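Local coordinates for ribosome biogenesis GTPase A (Thermotoga maritima, PDB 3CNL), which binds GTP and, as a circularly permuted GTPase, is probably required for a late step in assembly of the 50S ribosomal subunit, at residues F140-E143 against N144-I148. Sequence-based numbering, arbitrary orientation.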
loop_
_atom_site.group_PDB
_atom_site.type_symbol
_atom_site.label_atom_id
_atom_site.label_comp_id
_atom_site.label_asym_id
_atom_site.label_seq_id
_atom_site.Cartn_x
_atom_site.Cartn_y
_atom_site.Cartn_z
ATOM N N PHE A 140 -19.776 3.046 11.638
ATOM C CA PHE A 140 -20.750 3.729 10.809
ATOM C C PHE A 140 -21.471 2.650 10.014
ATOM O O PHE A 140 -20.940 1.552 9.828
ATOM C CB PHE A 140 -20.139 4.825 9.922
ATOM C CG PHE A 140 -19.186 4.326 8.857
ATOM C CD1 PHE A 140 -17.847 4.106 9.155
ATOM C CD2 PHE A 140 -19.622 4.142 7.538
ATOM C CE1 PHE A 140 -16.958 3.657 8.170
ATOM C CE2 PHE A 140 -18.752 3.700 6.542
ATOM C CZ PHE A 140 -17.414 3.457 6.863
ATOM N N SER A 141 -22.693 2.941 9.594
ATOM C CA SER A 141 -23.500 1.936 8.922
ATOM C C SER A 141 -23.727 2.382 7.500
ATOM O O SER A 141 -23.882 3.581 7.247
ATOM C CB SER A 141 -24.840 1.771 9.636
ATOM O OG SER A 141 -24.645 1.460 11.007
ATOM N N LEU A 142 -23.733 1.440 6.563
ATOM C CA LEU A 142 -24.174 1.758 5.208
ATOM C C LEU A 142 -25.702 1.895 5.224
ATOM O O LEU A 142 -26.322 1.704 6.271
ATOM C CB LEU A 142 -23.704 0.698 4.202
ATOM C CG LEU A 142 -22.185 0.456 4.091
ATOM C CD1 LEU A 142 -21.868 -0.646 3.072
ATOM C CD2 LEU A 142 -21.398 1.730 3.758
ATOM N N GLU A 143 -26.288 2.246 4.074
ATOM C CA GLU A 143 -27.740 2.355 3.911
ATOM C C GLU A 143 -28.467 1.044 4.180
ATOM O O GLU A 143 -29.497 1.045 4.838
ATOM C CB GLU A 143 -28.089 2.839 2.499
ATOM C CG GLU A 143 -27.714 4.298 2.199
ATOM C CD GLU A 143 -27.989 4.679 0.752
ATOM O OE1 GLU A 143 -29.131 4.444 0.273
ATOM O OE2 GLU A 143 -27.062 5.214 0.092
ATOM N N ASN A 144 -27.926 -0.066 3.669
ATOM C CA ASN A 144 -28.489 -1.407 3.886
ATOM C C ASN A 144 -28.209 -2.058 5.251
ATOM O O ASN A 144 -28.499 -3.242 5.458
ATOM C CB ASN A 144 -28.031 -2.351 2.770
ATOM C CG ASN A 144 -26.527 -2.693 2.831
ATOM O OD1 ASN A 144 -26.062 -3.534 2.059
ATOM N ND2 ASN A 144 -25.777 -2.057 3.734
ATOM N N GLY A 145 -27.623 -1.307 6.173
ATOM C CA GLY A 145 -27.336 -1.834 7.509
ATOM C C GLY A 145 -25.931 -2.339 7.803
ATOM O O GLY A 145 -25.560 -2.464 8.984
ATOM N N VAL A 146 -25.139 -2.655 6.777
ATOM C CA VAL A 146 -23.779 -3.157 7.070
ATOM C C VAL A 146 -22.926 -2.180 7.896
ATOM O O VAL A 146 -22.956 -0.960 7.668
ATOM C CB VAL A 146 -22.998 -3.847 5.872
ATOM C CG1 VAL A 146 -23.797 -3.968 4.605
ATOM C CG2 VAL A 146 -21.571 -3.262 5.675
ATOM N N LYS A 147 -22.226 -2.718 8.891
ATOM C CA LYS A 147 -21.457 -1.897 9.819
ATOM C C LYS A 147 -19.974 -1.900 9.448
ATOM O O LYS A 147 -19.399 -2.964 9.212
ATOM C CB LYS A 147 -21.623 -2.436 11.241
ATOM C CG LYS A 147 -22.896 -1.986 11.928
ATOM C CD LYS A 147 -22.977 -2.558 13.316
ATOM C CE LYS A 147 -24.243 -2.110 14.009
ATOM N NZ LYS A 147 -25.449 -2.671 13.328
ATOM N N ILE A 148 -19.367 -0.711 9.386
ATOM C CA ILE A 148 -17.912 -0.597 9.164
ATOM C C ILE A 148 -17.222 0.199 10.292
ATOM O O ILE A 148 -17.660 1.303 10.609
ATOM C CB ILE A 148 -17.598 -0.039 7.734
ATOM C CG1 ILE A 148 -18.299 -0.920 6.678
ATOM C CG2 ILE A 148 -16.066 -0.021 7.466
ATOM C CD1 ILE A 148 -18.551 -0.252 5.335
HETATM O O HOH W 1 -25.955 -0.964 11.260
#
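Phe-140 lays one face of its ring over the beta-branched side chain of Ile-148, whose CB stands 4.0 Å from the ring centroid in a CH-pi contact, with CG2 also against the rim carbon CZ. The Phe-140 CG sits between the backbone N and carbonyl carbon (chi1 66°), which brings the ring back across the hairpin to its partner. From the other end of Ile-148, CD1 reaches Leu-142 CD2 at 3.8 Å, while Leu-142 CD1 lies 3.7 Å from Val-146 CG2, the two side chains side by side. Two nearly straight backbone hydrogen bonds, Phe-140 N to Ile-148 O and Ile-148 N to Phe-140 O, fix the pair in an antiparallel beta hairpin at the edge of the GTPase-domain sheet. A type I turn, Leu-142 to Gly-145, closes it; glycine suits the positive phi (98°), where a side chain would press on the preceding carbonyl. Phe-140 and Ile-148 touch Leu-119 of helix 112-120. Were Phe-140 an alanine, Ile-148 CB would probably lose its aromatic cover and a gap would open toward that helix. On the other face, polar Ser-141 and Lys-147 share a water: it lies 2.8 Å from Ser-141 OG, accepts from Lys-147 NZ and donates to Gly-145 O.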